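Type II 3-hydroxyacyl-CoA dehydrogenase (Thermus thermophilus, PDB 1UAY) probably catalyses the NAD-dependent oxidation of 3-hydroxyacyl-CoA to 3-ketoacyl-CoA in fatty acid beta-oxidation, as a short-chain dehydrogenase. Local coordinates at residues 64-76 / 119-133. Residues are numbered along the deposited sequence; the frame is centred on the assembly and turned at random.
Sequences EAPLFAVVSAAGV and NPPDAEGQRGVIVNT. With ADN (adenosine), chain C.
Strands 67-72 and 128-133 are adjacent parallel strands at the middle of the Rossmann-fold sheet, joined through helix 91-116 in a beta-alpha-beta crossover. V129 N to F68 O (2.8 Å), V70 N to V129 O, V131 N to V70 O (2.8 Å, nearly straight at 176°) and S72 N to V131 O form the ladder. At its start F68, with CG anti to the backbone N (chi1 -176°), reaches across so that G128 CA sits over one ring face, 4.1 Å from the centroid (CH-pi). Q126 NE2 lies at the ring edge, 3.8 Å from F68 CZ, and donates to the syn lone pair of D122 OD2, while Q126 OE1 accepts from R172 NE. D122 OD1 closes an Asx turn by accepting E124 N, and takes Q126 N from the opposite face of its plane. N119 ND2 gives R127 O a straight bond (172°) and L67 O a weak one. At the far end, T133 OG1 donates to S72 O (2.7 Å) and also pairs with Y213, while a water bridges S72 OG and N132 OD1. Beyond, A73 O accepts from adenosine O5' (2.8 Å), in a pocket probably part of the NAD site. Strands 4-8 and 171-178 flank the pair; helix 91-116 covers V70 and S72, helix 210-222 A69 and V71.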
ATOM      1  N   GLU A  64      33.685 -19.882  -7.847  1.00 11.64           N
ATOM      2  CA  GLU A  64      34.404 -19.322  -6.703  1.00 12.60           C
ATOM      3  C   GLU A  64      33.995 -19.964  -5.379  1.00 12.82           C
ATOM      4  O   GLU A  64      34.842 -20.241  -4.524  1.00 14.21           O
ATOM      5  CB  GLU A  64      34.172 -17.810  -6.617  1.00 13.35           C
ATOM      6  CG  GLU A  64      34.760 -17.015  -7.770  1.00 15.92           C
ATOM      7  CD  GLU A  64      36.270 -17.129  -7.846  1.00 18.23           C
ATOM      8  OE1 GLU A  64      36.938 -16.858  -6.828  1.00 21.96           O
ATOM      9  OE2 GLU A  64      36.785 -17.483  -8.924  1.00 20.84           O
ATOM     10  N   ALA A  65      32.695 -20.193  -5.217  1.00 11.67           N
ATOM     11  CA  ALA A  65      32.131 -20.786  -4.007  1.00 11.07           C
ATOM     12  C   ALA A  65      30.615 -20.870  -4.194  1.00 10.19           C
ATOM     13  O   ALA A  65      30.067 -20.275  -5.121  1.00  9.97           O
ATOM     14  CB  ALA A  65      32.464 -19.919  -2.794  1.00 11.44           C
ATOM     15  N   PRO A  66      29.917 -21.615  -3.323  1.00  9.02           N
ATOM     16  CA  PRO A  66      28.460 -21.719  -3.470  1.00  8.80           C
ATOM     17  C   PRO A  66      27.801 -20.339  -3.472  1.00  8.92           C
ATOM     18  O   PRO A  66      28.059 -19.513  -2.593  1.00  9.06           O
ATOM     19  CB  PRO A  66      28.055 -22.569  -2.268  1.00 10.68           C
ATOM     20  CG  PRO A  66      29.263 -23.440  -2.058  1.00 11.08           C
ATOM     21  CD  PRO A  66      30.397 -22.461  -2.216  1.00  9.66           C
ATOM     22  N   LEU A  67      26.959 -20.098  -4.472  1.00  8.60           N
ATOM     23  CA  LEU A  67      26.272 -18.816  -4.619  1.00  7.45           C
ATOM     24  C   LEU A  67      25.173 -18.634  -3.581  1.00  9.30           C
ATOM     25  O   LEU A  67      24.198 -19.382  -3.564  1.00 10.33           O
ATOM     26  CB  LEU A  67      25.675 -18.699  -6.024  1.00  8.31           C
ATOM     27  CG  LEU A  67      24.896 -17.419  -6.335  1.00  7.04           C
ATOM     28  CD1 LEU A  67      25.799 -16.202  -6.161  1.00  7.99           C
ATOM     29  CD2 LEU A  67      24.357 -17.487  -7.758  1.00 10.44           C
ATOM     30  N   PHE A  68      25.329 -17.623  -2.731  1.00  7.89           N
ATOM     31  CA  PHE A  68      24.364 -17.354  -1.674  1.00  7.12           C
ATOM     32  C   PHE A  68      23.626 -16.030  -1.844  1.00  7.72           C
ATOM     33  O   PHE A  68      22.401 -15.977  -1.722  1.00  8.99           O
ATOM     34  CB  PHE A  68      25.074 -17.357  -0.314  1.00  8.27           C
ATOM     35  CG  PHE A  68      24.143 -17.192   0.856  1.00 10.17           C
ATOM     36  CD1 PHE A  68      23.537 -18.297   1.439  1.00 10.24           C
ATOM     37  CD2 PHE A  68      23.857 -15.928   1.361  1.00 10.61           C
ATOM     38  CE1 PHE A  68      22.656 -18.149   2.509  1.00 11.02           C
ATOM     39  CE2 PHE A  68      22.976 -15.766   2.431  1.00 10.97           C
ATOM     40  CZ  PHE A  68      22.375 -16.880   3.005  1.00 11.32           C
ATOM     41  N   ALA A  69      24.365 -14.960  -2.126  1.00  7.75           N
ATOM     42  CA  ALA A  69      23.764 -13.639  -2.263  1.00  8.10           C
ATOM     43  C   ALA A  69      23.693 -13.147  -3.693  1.00  7.88           C
ATOM     44  O   ALA A  69      24.693 -13.138  -4.410  1.00  7.68           O
ATOM     45  CB  ALA A  69      24.535 -12.631  -1.415  1.00  9.67           C
ATOM     46  N   VAL A  70      22.498 -12.739  -4.102  1.00  7.47           N
ATOM     47  CA  VAL A  70      22.282 -12.210  -5.438  1.00  7.42           C
ATOM     48  C   VAL A  70      21.633 -10.846  -5.265  1.00  7.40           C
ATOM     49  O   VAL A  70      20.602 -10.718  -4.602  1.00  8.01           O
ATOM     50  CB  VAL A  70      21.344 -13.115  -6.265  1.00  7.32           C
ATOM     51  CG1 VAL A  70      21.146 -12.526  -7.654  1.00  9.19           C
ATOM     52  CG2 VAL A  70      21.923 -14.516  -6.358  1.00  9.89           C
ATOM     53  N   VAL A  71      22.256  -9.827  -5.843  1.00  6.43           N
ATOM     54  CA  VAL A  71      21.735  -8.471  -5.755  1.00  7.49           C
ATOM     55  C   VAL A  71      21.530  -7.906  -7.153  1.00  5.87           C
ATOM     56  O   VAL A  71      22.498  -7.726  -7.901  1.00  8.07           O
ATOM     57  CB  VAL A  71      22.714  -7.546  -4.997  1.00  6.91           C
ATOM     58  CG1 VAL A  71      22.121  -6.149  -4.874  1.00  9.64           C
ATOM     59  CG2 VAL A  71      23.025  -8.123  -3.623  1.00  9.81           C
ATOM     60  N   SER A  72      20.275  -7.653  -7.517  1.00  6.24           N
ATOM     61  CA  SER A  72      19.963  -7.073  -8.823  1.00  6.78           C
ATOM     62  C   SER A  72      19.908  -5.563  -8.667  1.00  6.59           C
ATOM     63  O   SER A  72      18.956  -5.023  -8.099  1.00  8.13           O
ATOM     64  CB  SER A  72      18.616  -7.576  -9.353  1.00  9.40           C
ATOM     65  OG  SER A  72      18.782  -8.705 -10.194  1.00 11.59           O
ATOM     66  N   ALA A  73      20.933  -4.884  -9.162  1.00  7.78           N
ATOM     67  CA  ALA A  73      20.983  -3.434  -9.060  1.00  7.53           C
ATOM     68  C   ALA A  73      21.221  -2.783 -10.415  1.00  9.54           C
ATOM     69  O   ALA A  73      21.484  -1.585 -10.496  1.00 13.41           O
ATOM     70  CB  ALA A  73      22.070  -3.019  -8.078  1.00  8.69           C
ATOM     71  N   ALA A  74      21.134  -3.573 -11.478  1.00  8.48           N
ATOM     72  CA  ALA A  74      21.321  -3.050 -12.824  1.00  8.94           C
ATOM     73  C   ALA A  74      20.016  -2.413 -13.257  1.00  9.88           C
ATOM     74  O   ALA A  74      18.937  -2.955 -13.011  1.00 11.76           O
ATOM     75  CB  ALA A  74      21.688  -4.170 -13.784  1.00 10.04           C
ATOM     76  N   GLY A  75      20.108  -1.261 -13.903  1.00 10.52           N
ATOM     77  CA  GLY A  75      18.904  -0.600 -14.353  1.00 10.32           C
ATOM     78  C   GLY A  75      19.181   0.640 -15.167  1.00 10.41           C
ATOM     79  O   GLY A  75      20.324   1.098 -15.274  1.00 10.80           O
ATOM     80  N   VAL A  76      18.120   1.176 -15.754  1.00  8.50           N
ATOM     81  CA  VAL A  76      18.217   2.382 -16.556  1.00 10.14           C
ATOM     82  C   VAL A  76      17.068   3.299 -16.182  1.00  9.54           C
ATOM     83  O   VAL A  76      16.066   2.863 -15.613  1.00 10.78           O
ATOM     84  CB  VAL A  76      18.140   2.079 -18.072  1.00 11.78           C
ATOM     85  CG1 VAL A  76      19.315   1.206 -18.486  1.00 13.59           C
ATOM     86  CG2 VAL A  76      16.816   1.404 -18.407  1.00 11.33           C
ATOM     87  N   ASN A 119      21.867 -26.014  -3.422  1.00  6.83           N
ATOM     88  CA  ASN A 119      22.868 -25.571  -2.457  1.00  8.01           C
ATOM     89  C   ASN A 119      22.637 -26.213  -1.097  1.00  9.25           C
ATOM     90  O   ASN A 119      21.497 -26.351  -0.656  1.00 10.03           O
ATOM     91  CB  ASN A 119      22.783 -24.062  -2.212  1.00  8.32           C
ATOM     92  CG  ASN A 119      23.427 -23.230  -3.296  1.00  8.57           C
ATOM     93  OD1 ASN A 119      24.089 -23.736  -4.199  1.00  9.54           O
ATOM     94  ND2 ASN A 119      23.242 -21.920  -3.194  1.00  9.32           N
ATOM     95  N   PRO A 120      23.713 -26.627  -0.414  1.00 10.00           N
ATOM     96  CA  PRO A 120      23.470 -27.213   0.904  1.00 11.01           C
ATOM     97  C   PRO A 120      22.957 -26.043   1.757  1.00 10.64           C
ATOM     98  O   PRO A 120      23.549 -24.961   1.753  1.00 11.89           O
ATOM     99  CB  PRO A 120      24.858 -27.673   1.334  1.00 11.19           C
ATOM    100  CG  PRO A 120      25.480 -28.075   0.036  1.00 13.15           C
ATOM    101  CD  PRO A 120      25.070 -26.946  -0.893  1.00 11.47           C
ATOM    102  N   PRO A 121      21.840 -26.230   2.473  1.00 11.17           N
ATOM    103  CA  PRO A 121      21.295 -25.149   3.305  1.00 11.59           C
ATOM    104  C   PRO A 121      22.183 -24.798   4.496  1.00 11.66           C
ATOM    105  O   PRO A 121      22.941 -25.638   4.981  1.00 13.93           O
ATOM    106  CB  PRO A 121      19.946 -25.718   3.743  1.00 11.55           C
ATOM    107  CG  PRO A 121      19.581 -26.661   2.634  0.50 12.59           C
ATOM    108  CD  PRO A 121      20.889 -27.348   2.376  0.50 11.76           C
ATOM    109  N   ASP A 122      22.098 -23.557   4.965  1.00 11.31           N
ATOM    110  CA  ASP A 122      22.886 -23.161   6.123  1.00 13.68           C
ATOM    111  C   ASP A 122      22.103 -23.525   7.377  1.00 13.63           C
ATOM    112  O   ASP A 122      21.079 -24.203   7.295  1.00 13.37           O
ATOM    113  CB  ASP A 122      23.211 -21.659   6.104  1.00 13.14           C
ATOM    114  CG  ASP A 122      21.975 -20.773   6.163  1.00 14.14           C
ATOM    115  OD1 ASP A 122      20.891 -21.253   6.556  1.00 13.83           O
ATOM    116  OD2 ASP A 122      22.103 -19.577   5.827  1.00 14.70           O
ATOM    117  N   ALA A 123      22.586 -23.076   8.531  1.00 16.84           N
ATOM    118  CA  ALA A 123      21.939 -23.376   9.804  1.00 18.33           C
ATOM    119  C   ALA A 123      20.499 -22.876   9.882  1.00 19.28           C
ATOM    120  O   ALA A 123      19.699 -23.394  10.661  1.00 20.52           O
ATOM    121  CB  ALA A 123      22.758 -22.789  10.948  1.00 20.07           C
ATOM    122  N   GLU A 124      20.171 -21.875   9.071  1.00 17.78           N
ATOM    123  CA  GLU A 124      18.826 -21.308   9.056  1.00 17.61           C
ATOM    124  C   GLU A 124      17.933 -21.956   7.997  1.00 16.12           C
ATOM    125  O   GLU A 124      16.761 -21.601   7.865  1.00 16.58           O
ATOM    126  CB  GLU A 124      18.894 -19.800   8.797  1.00 19.35           C
ATOM    127  CG  GLU A 124      19.681 -19.012   9.833  1.00 23.01           C
ATOM    128  CD  GLU A 124      19.077 -19.109  11.219  1.00 25.97           C
ATOM    129  OE1 GLU A 124      17.872 -18.820  11.365  1.00 28.30           O
ATOM    130  OE2 GLU A 124      19.810 -19.469  12.165  1.00 30.10           O
ATOM    131  N   GLY A 125      18.492 -22.902   7.246  1.00 13.73           N
ATOM    132  CA  GLY A 125      17.731 -23.574   6.206  1.00 11.86           C
ATOM    133  C   GLY A 125      17.750 -22.797   4.901  1.00  9.47           C
ATOM    134  O   GLY A 125      17.023 -23.119   3.959  1.00  9.71           O
ATOM    135  N   GLN A 126      18.606 -21.782   4.844  1.00  8.86           N
ATOM    136  CA  GLN A 126      18.719 -20.934   3.667  1.00  8.68           C
ATOM    137  C   GLN A 126      19.705 -21.435   2.627  1.00  8.46           C
ATOM    138  O   GLN A 126      20.836 -21.800   2.952  1.00  9.18           O
ATOM    139  CB  GLN A 126      19.149 -19.521   4.072  1.00  9.74           C
ATOM    140  CG  GLN A 126      18.245 -18.839   5.077  1.00  9.68           C
ATOM    141  CD  GLN A 126      18.788 -17.496   5.530  1.00 11.31           C
ATOM    142  OE1 GLN A 126      18.078 -16.494   5.511  1.00 11.30           O
ATOM    143  NE2 GLN A 126      20.048 -17.472   5.948  1.00 10.52           N
ATOM    144  N   ARG A 127      19.270 -21.449   1.373  1.00  8.36           N
ATOM    145  CA  ARG A 127      20.131 -21.839   0.267  1.00  7.59           C
ATOM    146  C   ARG A 127      20.655 -20.561  -0.384  1.00  8.26           C
ATOM    147  O   ARG A 127      21.663 -20.578  -1.083  1.00  8.52           O
ATOM    148  CB  ARG A 127      19.362 -22.666  -0.764  1.00  7.66           C
ATOM    149  CG  ARG A 127      19.096 -24.097  -0.328  1.00  7.90           C
ATOM    150  CD  ARG A 127      18.720 -24.965  -1.513  1.00  9.83           C
ATOM    151  NE  ARG A 127      18.609 -26.375  -1.143  1.00 15.75           N
ATOM    152  CZ  ARG A 127      17.561 -26.905  -0.522  1.00 16.77           C
ATOM    153  NH1 ARG A 127      16.525 -26.144  -0.202  1.00 18.23           N
ATOM    154  NH2 ARG A 127      17.551 -28.195  -0.214  1.00 19.54           N
ATOM    155  N   GLY A 128      19.967 -19.452  -0.134  1.00  7.97           N
ATOM    156  CA  GLY A 128      20.384 -18.185  -0.706  1.00  7.73           C
ATOM    157  C   GLY A 128      19.363 -17.084  -0.501  1.00  6.48           C
ATOM    158  O   GLY A 128      18.273 -17.313   0.029  1.00  6.83           O
ATOM    159  N   VAL A 129      19.727 -15.879  -0.928  1.00  5.93           N
ATOM    160  CA  VAL A 129      18.864 -14.715  -0.800  1.00  6.97           C
ATOM    161  C   VAL A 129      19.020 -13.847  -2.039  1.00  6.64           C
ATOM    162  O   VAL A 129      20.137 -13.525  -2.446  1.00  7.15           O
ATOM    163  CB  VAL A 129      19.239 -13.880   0.446  1.00  7.07           C
ATOM    164  CG1 VAL A 129      18.292 -12.690   0.590  1.00  7.54           C
ATOM    165  CG2 VAL A 129      19.196 -14.755   1.695  1.00  8.90           C
ATOM    166  N   ILE A 130      17.892 -13.486  -2.639  1.00  6.37           N
ATOM    167  CA  ILE A 130      17.882 -12.650  -3.830  1.00  7.07           C
ATOM    168  C   ILE A 130      17.271 -11.302  -3.468  1.00  6.33           C
ATOM    169  O   ILE A 130      16.127 -11.224  -3.019  1.00  6.60           O
ATOM    170  CB  ILE A 130      17.076 -13.323  -4.962  1.00  7.04           C
ATOM    171  CG1 ILE A 130      17.708 -14.681  -5.291  1.00  9.51           C
ATOM    172  CG2 ILE A 130      17.045 -12.423  -6.199  1.00  7.90           C
ATOM    173  CD1 ILE A 130      16.977 -15.477  -6.354  1.00 10.47           C
ATOM    174  N   VAL A 131      18.053 -10.242  -3.641  1.00  6.26           N
ATOM    175  CA  VAL A 131      17.606  -8.893  -3.324  1.00  6.69           C
ATOM    176  C   VAL A 131      17.479  -8.084  -4.603  1.00  7.17           C
ATOM    177  O   VAL A 131      18.464  -7.881  -5.321  1.00  7.10           O
ATOM    178  CB  VAL A 131      18.606  -8.180  -2.391  1.00  6.75           C
ATOM    179  CG1 VAL A 131      18.074  -6.804  -1.999  1.00  8.79           C
ATOM    180  CG2 VAL A 131      18.855  -9.031  -1.156  1.00  8.96           C
ATOM    181  N   ASN A 132      16.261  -7.643  -4.895  1.00  5.90           N
ATOM    182  CA  ASN A 132      16.018  -6.846  -6.088  1.00  7.02           C
ATOM    183  C   ASN A 132      15.935  -5.376  -5.719  1.00  6.81           C
ATOM    184  O   ASN A 132      15.750  -5.025  -4.552  1.00  7.40           O
ATOM    185  CB  ASN A 132      14.727  -7.292  -6.778  1.00  7.77           C
ATOM    186  CG  ASN A 132      14.797  -8.728  -7.264  1.00  8.59           C
ATOM    187  OD1 ASN A 132      15.865  -9.219  -7.623  1.00 11.59           O
ATOM    188  ND2 ASN A 132      13.654  -9.398  -7.303  1.00 13.53           N
ATOM    189  N   THR A 133      16.076  -4.519  -6.722  1.00  7.43           N
ATOM    190  CA  THR A 133      16.034  -3.087  -6.502  1.00  7.07           C
ATOM    191  C   THR A 133      14.935  -2.443  -7.327  1.00  7.37           C
ATOM    192  O   THR A 133      14.952  -2.491  -8.558  1.00  8.30           O
ATOM    193  CB  THR A 133      17.382  -2.437  -6.875  1.00  7.47           C
ATOM    194  OG1 THR A 133      18.447  -3.137  -6.220  1.00  8.05           O
ATOM    195  CG2 THR A 133      17.411  -0.979  -6.441  1.00  9.00           C
TER
HETATM  196  O5' ADN C1001      22.351   0.435 -12.227  1.00 22.95           O
HETATM  197  C5' ADN C1001      23.423   1.134 -12.865  1.00 21.38           C
HETATM  198  C4' ADN C1001      24.439   0.044 -13.281  1.00 20.01           C
HETATM  199  O4' ADN C1001      23.565  -0.656 -14.227  1.00 19.51           O
HETATM  200  C3' ADN C1001      25.442   0.755 -14.207  1.00 19.56           C
HETATM  201  O3' ADN C1001      26.736   0.390 -13.674  1.00 19.61           O
HETATM  202  C2' ADN C1001      25.247   0.192 -15.632  1.00 18.38           C
HETATM  203  O2' ADN C1001      26.426  -0.004 -16.412  1.00 17.09           O
HETATM  204  C1' ADN C1001      24.370  -1.029 -15.321  1.00 17.97           C
HETATM  205  N9  ADN C1001      23.529  -1.554 -16.412  1.00 16.65           N
HETATM  206  C8  ADN C1001      22.568  -0.829 -17.165  1.00 16.87           C
HETATM  207  N7  ADN C1001      21.933  -1.528 -18.064  1.00 17.33           N
HETATM  208  C5  ADN C1001      22.477  -2.808 -17.921  1.00 14.91           C
HETATM  209  C6  ADN C1001      22.235  -4.086 -18.588  1.00 15.30           C
HETATM  210  N6  ADN C1001      21.339  -4.226 -19.568  1.00 12.90           N
HETATM  211  N1  ADN C1001      22.982  -5.196 -18.181  1.00 15.15           N
HETATM  212  C2  ADN C1001      23.914  -5.083 -17.178  1.00 15.35           C
HETATM  213  N3  ADN C1001      24.220  -3.934 -16.480  1.00 14.91           N
HETATM  214  C4  ADN C1001      23.468  -2.841 -16.905  1.00 15.92           C
HETATM  215  O   HOH W   1      25.912 -22.511  -5.835  1.00  8.84           O
HETATM  216  O   HOH W   2      16.969 -10.531  -9.617  1.00 10.96           O